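Long-range contact in beta-lactamase/D-alanine Carboxypeptidase (Yersinia pestis, PDB 3RJU), which probably acts as a serine hydrolase of the beta-lactamase and penicillin-binding protein family, cleaving beta-lactams or the terminal D-alanine of peptidoglycan peptides: residues T6-F18 with L28-G42. Sequence-based numbering, arbitrary orientation. Where two conformers were deposited one is given.
Sequences TSQIVDQYAEHIF and LVVIDNNQVVNRSFG
The N-terminal helix of this beta-lactamase-type fold lies against the first beta hairpin of the central antiparallel sheet, with V10 as the apolar centre. Its CG1 meets V37 CG1 tip to tip at 3.8 Å, while CG2 slides past the branches of V30, and L28 CD2 touches both V10 CG1 and A14 CB. Near the helix start, T6 lays CG2 between D32 CB and V37 CG2; OG1 touches Q35 CG but is hydrogen-bonded to S1 OG and N2 O.

Along the outer strand R39 folds about its CB-CG bond (chi2 -64°), which brings its guanidinium beside the helix, with V37 CG1 toward the rim of one face. It grips D11 side-on in a salt bridge, both nitrogens on a single oxygen: NE reaches D11 OD1 at 2.9 Å on the syn lone pair, in the guanidinium plane, and NH2 adds a more bent bond. NH2 also bonds weakly to S7 OG, and NH1 turns back to the carbonyl of N38, fixing the rotation.

Farther on, F41 points its ring edge at A14, F41 CZ lying 3.6 Å from A14 CB. In F18 CG stands anti to the backbone N (chi1 173°), which sends the ring along the strand, where F41 CB sits over one face, 3.5 Å from the centroid of the F18 ring, a CH-pi contact; the near-parallel rings barely overlap. F18 CZ rests on G42 CA.

Strand 35-42 is the sheet's edge, running 31° from the helix, and strand 25-32 pairs inward with 321-328; helix 336-349 packs beside helix 6-20, touching I9, Y13 and V30.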
# COMPACT_ATOMS: atom_id res chain seq x y z
N THR A 6 -9.51 24.20 -7.61
CA THR A 6 -8.99 22.84 -7.47
C THR A 6 -8.59 22.20 -8.80
O THR A 6 -7.50 21.67 -8.92
CB THR A 6 -10.03 21.93 -6.79
OG1 THR A 6 -10.52 22.58 -5.61
CG2 THR A 6 -9.40 20.60 -6.41
N SER A 7 -9.51 22.23 -9.76
CA SER A 7 -9.28 21.65 -11.08
C SER A 7 -8.06 22.32 -11.77
O SER A 7 -7.19 21.65 -12.36
CB SER A 7 -10.55 21.87 -11.91
OG SER A 7 -10.38 21.34 -13.19
N GLN A 8 -8.00 23.65 -11.73
CA GLN A 8 -6.89 24.37 -12.34
C GLN A 8 -5.53 24.06 -11.66
O GLN A 8 -4.49 23.98 -12.33
CB GLN A 8 -7.17 25.88 -12.39
CG GLN A 8 -8.26 26.32 -13.39
CD GLN A 8 -9.69 26.06 -12.89
OE1 GLN A 8 -9.90 25.66 -11.74
NE2 GLN A 8 -10.67 26.32 -13.75
N ILE A 9 -5.54 23.89 -10.34
CA ILE A 9 -4.31 23.52 -9.65
C ILE A 9 -3.87 22.11 -10.08
O ILE A 9 -2.68 21.87 -10.37
CB ILE A 9 -4.47 23.62 -8.12
CG1 ILE A 9 -4.65 25.08 -7.70
CG2 ILE A 9 -3.27 22.97 -7.40
CD1 ILE A 9 -5.14 25.27 -6.24
N VAL A 10 -4.81 21.18 -10.14
CA VAL A 10 -4.47 19.85 -10.61
C VAL A 10 -3.86 19.91 -12.01
O VAL A 10 -2.86 19.24 -12.29
CB VAL A 10 -5.69 18.90 -10.57
CG1 VAL A 10 -5.36 17.56 -11.24
CG2 VAL A 10 -6.13 18.66 -9.11
N ASP A 11 -4.45 20.73 -12.87
CA ASP A 11 -3.94 20.89 -14.23
C ASP A 11 -2.55 21.51 -14.32
O ASP A 11 -1.87 21.35 -15.33
CB ASP A 11 -4.90 21.73 -15.07
CG ASP A 11 -6.17 20.99 -15.40
OD1 ASP A 11 -6.18 19.74 -15.33
OD2 ASP A 11 -7.16 21.67 -15.74
N GLN A 12 -2.14 22.24 -13.30
CA GLN A 12 -0.77 22.75 -13.24
C GLN A 12 0.27 21.63 -13.13
O GLN A 12 1.43 21.83 -13.49
CB GLN A 12 -0.60 23.72 -12.07
CG GLN A 12 -1.37 25.02 -12.17
CD GLN A 12 -1.36 25.76 -10.84
OE1 GLN A 12 -0.55 25.45 -9.96
NE2 GLN A 12 -2.26 26.71 -10.68
N TYR A 13 -0.16 20.46 -12.64
CA TYR A 13 0.77 19.37 -12.32
C TYR A 13 0.57 18.09 -13.09
O TYR A 13 1.53 17.37 -13.32
CB TYR A 13 0.71 19.04 -10.81
CG TYR A 13 1.36 20.13 -9.99
CD1 TYR A 13 2.72 20.09 -9.72
CD2 TYR A 13 0.62 21.23 -9.54
CE1 TYR A 13 3.33 21.08 -9.02
CE2 TYR A 13 1.24 22.25 -8.81
CZ TYR A 13 2.60 22.16 -8.56
OH TYR A 13 3.23 23.16 -7.86
N ALA A 14 -0.67 17.79 -13.45
CA ALA A 14 -1.00 16.43 -13.90
C ALA A 14 -0.21 16.00 -15.14
O ALA A 14 0.40 14.93 -15.17
CB ALA A 14 -2.50 16.27 -14.14
N GLU A 15 -0.22 16.84 -16.17
CA GLU A 15 0.48 16.48 -17.39
C GLU A 15 2.00 16.42 -17.16
O GLU A 15 2.69 15.58 -17.74
CB GLU A 15 0.13 17.43 -18.54
CG GLU A 15 0.35 16.77 -19.89
CD GLU A 15 -0.16 17.59 -21.04
OE1 GLU A 15 -0.71 17.00 -21.99
OE2 GLU A 15 0.00 18.83 -21.01
N HIS A 16 2.51 17.28 -16.28
CA HIS A 16 3.94 17.21 -15.96
C HIS A 16 4.32 15.89 -15.30
O HIS A 16 5.36 15.32 -15.62
CB HIS A 16 4.36 18.37 -15.04
CG HIS A 16 4.41 19.69 -15.74
ND1 HIS A 16 4.85 19.83 -17.03
CD2 HIS A 16 4.07 20.93 -15.31
CE1 HIS A 16 4.78 21.11 -17.38
NE2 HIS A 16 4.32 21.79 -16.35
N ILE A 17 3.48 15.40 -14.39
CA ILE A 17 3.73 14.13 -13.73
C ILE A 17 3.73 13.01 -14.77
O ILE A 17 4.59 12.13 -14.75
CB ILE A 17 2.69 13.86 -12.63
CG1 ILE A 17 2.84 14.90 -11.52
CG2 ILE A 17 2.84 12.43 -12.07
CD1 ILE A 17 1.65 14.95 -10.54
N PHE A 18 2.76 13.06 -15.67
CA PHE A 18 2.67 12.09 -16.75
C PHE A 18 3.95 12.07 -17.60
O PHE A 18 4.52 11.02 -17.85
CB PHE A 18 1.47 12.40 -17.66
CG PHE A 18 1.41 11.54 -18.90
CD1 PHE A 18 1.27 10.16 -18.80
CD2 PHE A 18 1.51 12.10 -20.17
CE1 PHE A 18 1.22 9.36 -19.93
CE2 PHE A 18 1.46 11.31 -21.31
CZ PHE A 18 1.32 9.94 -21.18
N LEU A 28 -4.80 9.62 -12.33
CA LEU A 28 -4.59 10.48 -11.17
C LEU A 28 -5.95 10.78 -10.55
O LEU A 28 -6.90 11.18 -11.26
CB LEU A 28 -3.93 11.81 -11.62
CG LEU A 28 -3.65 12.85 -10.52
CD1 LEU A 28 -2.54 12.41 -9.58
CD2 LEU A 28 -3.27 14.17 -11.19
N VAL A 29 -6.05 10.60 -9.23
CA VAL A 29 -7.28 10.83 -8.51
C VAL A 29 -6.97 11.80 -7.39
O VAL A 29 -6.11 11.52 -6.54
CB VAL A 29 -7.82 9.52 -7.87
CG1 VAL A 29 -9.08 9.81 -7.03
CG2 VAL A 29 -8.11 8.48 -8.95
N VAL A 30 -7.68 12.93 -7.39
CA VAL A 30 -7.46 13.95 -6.38
C VAL A 30 -8.76 14.19 -5.62
O VAL A 30 -9.80 14.44 -6.24
CB VAL A 30 -7.00 15.29 -7.02
CG1 VAL A 30 -6.79 16.38 -5.96
CG2 VAL A 30 -5.71 15.09 -7.83
N ILE A 31 -8.70 14.12 -4.29
CA ILE A 31 -9.84 14.46 -3.46
C ILE A 31 -9.45 15.65 -2.63
O ILE A 31 -8.43 15.62 -1.96
CB ILE A 31 -10.25 13.31 -2.52
CG1 ILE A 31 -10.72 12.10 -3.32
CG2 ILE A 31 -11.37 13.78 -1.56
CD1 ILE A 31 -10.95 10.82 -2.51
N ASP A 32 -10.25 16.71 -2.68
CA ASP A 32 -9.96 17.92 -1.92
C ASP A 32 -11.29 18.40 -1.37
O ASP A 32 -12.06 19.06 -2.06
CB ASP A 32 -9.31 18.96 -2.83
CG ASP A 32 -8.88 20.22 -2.08
OD1 ASP A 32 -9.51 20.57 -1.05
OD2 ASP A 32 -7.93 20.87 -2.54
N ASN A 33 -11.56 18.05 -0.11
CA ASN A 33 -12.86 18.33 0.51
C ASN A 33 -14.00 17.82 -0.38
O ASN A 33 -14.13 16.62 -0.60
CB ASN A 33 -13.00 19.81 0.84
CG ASN A 33 -14.16 20.10 1.80
OD1 ASN A 33 -14.69 19.21 2.46
ND2 ASN A 33 -14.55 21.37 1.87
N ASN A 34 -14.82 18.73 -0.92
CA ASN A 34 -15.94 18.28 -1.75
C ASN A 34 -15.60 18.05 -3.22
O ASN A 34 -16.46 17.63 -4.00
CB ASN A 34 -17.11 19.25 -1.64
CG ASN A 34 -17.62 19.35 -0.24
OD1 ASN A 34 -17.99 18.34 0.36
ND2 ASN A 34 -17.62 20.55 0.31
N GLN A 35 -14.35 18.32 -3.59
CA GLN A 35 -13.93 18.24 -4.99
C GLN A 35 -13.28 16.90 -5.26
O GLN A 35 -12.44 16.44 -4.48
CB GLN A 35 -12.92 19.34 -5.32
CG GLN A 35 -13.40 20.73 -5.05
CD GLN A 35 -14.79 20.97 -5.56
OE1 GLN A 35 -15.05 20.88 -6.76
NE2 GLN A 35 -15.72 21.24 -4.65
N VAL A 36 -13.69 16.27 -6.35
CA VAL A 36 -12.97 15.11 -6.87
C VAL A 36 -12.53 15.43 -8.29
O VAL A 36 -13.36 15.76 -9.15
CB VAL A 36 -13.84 13.84 -6.86
CG1 VAL A 36 -13.10 12.67 -7.55
CG2 VAL A 36 -14.24 13.48 -5.42
N VAL A 37 -11.23 15.34 -8.54
CA VAL A 37 -10.68 15.65 -9.86
C VAL A 37 -9.94 14.41 -10.34
O VAL A 37 -9.05 13.90 -9.66
CB VAL A 37 -9.72 16.86 -9.83
CG1 VAL A 37 -9.18 17.17 -11.24
CG2 VAL A 37 -10.42 18.10 -9.26
N ASN A 38 -10.35 13.91 -11.50
CA ASN A 38 -9.72 12.76 -12.12
C ASN A 38 -9.03 13.16 -13.41
O ASN A 38 -9.60 13.94 -14.19
CB ASN A 38 -10.76 11.69 -12.44
CG ASN A 38 -11.27 10.99 -11.20
OD1 ASN A 38 -10.53 10.27 -10.55
ND2 ASN A 38 -12.54 11.20 -10.89
N ARG A 39 -7.83 12.64 -13.65
CA ARG A 39 -7.15 12.86 -14.92
C ARG A 39 -6.57 11.53 -15.37
O ARG A 39 -6.11 10.72 -14.54
CB ARG A 39 -6.02 13.90 -14.80
CG ARG A 39 -6.48 15.30 -14.41
CD ARG A 39 -7.37 15.92 -15.48
NE ARG A 39 -7.70 17.31 -15.17
CZ ARG A 39 -8.89 17.72 -14.76
NH1 ARG A 39 -9.87 16.84 -14.62
NH2 ARG A 39 -9.10 19.01 -14.51
N SER A 40 -6.61 11.29 -16.67
CA SER A 40 -6.03 10.09 -17.26
C SER A 40 -5.20 10.51 -18.47
O SER A 40 -5.59 11.40 -19.23
CB SER A 40 -7.12 9.12 -17.74
OG SER A 40 -7.95 8.73 -16.66
N PHE A 41 -4.05 9.86 -18.64
CA PHE A 41 -3.16 10.19 -19.75
C PHE A 41 -2.56 8.94 -20.35
O PHE A 41 -2.42 7.91 -19.68
CB PHE A 41 -1.99 11.03 -19.25
CG PHE A 41 -2.39 12.31 -18.59
CD1 PHE A 41 -2.60 13.45 -19.34
CD2 PHE A 41 -2.51 12.37 -17.21
CE1 PHE A 41 -2.97 14.64 -18.71
CE2 PHE A 41 -2.87 13.55 -16.59
CZ PHE A 41 -3.10 14.69 -17.35
N GLY A 42 -2.16 9.04 -21.61
CA GLY A 42 -1.41 7.98 -22.24
C GLY A 42 -2.27 6.81 -22.67
O GLY A 42 -3.40 6.99 -23.11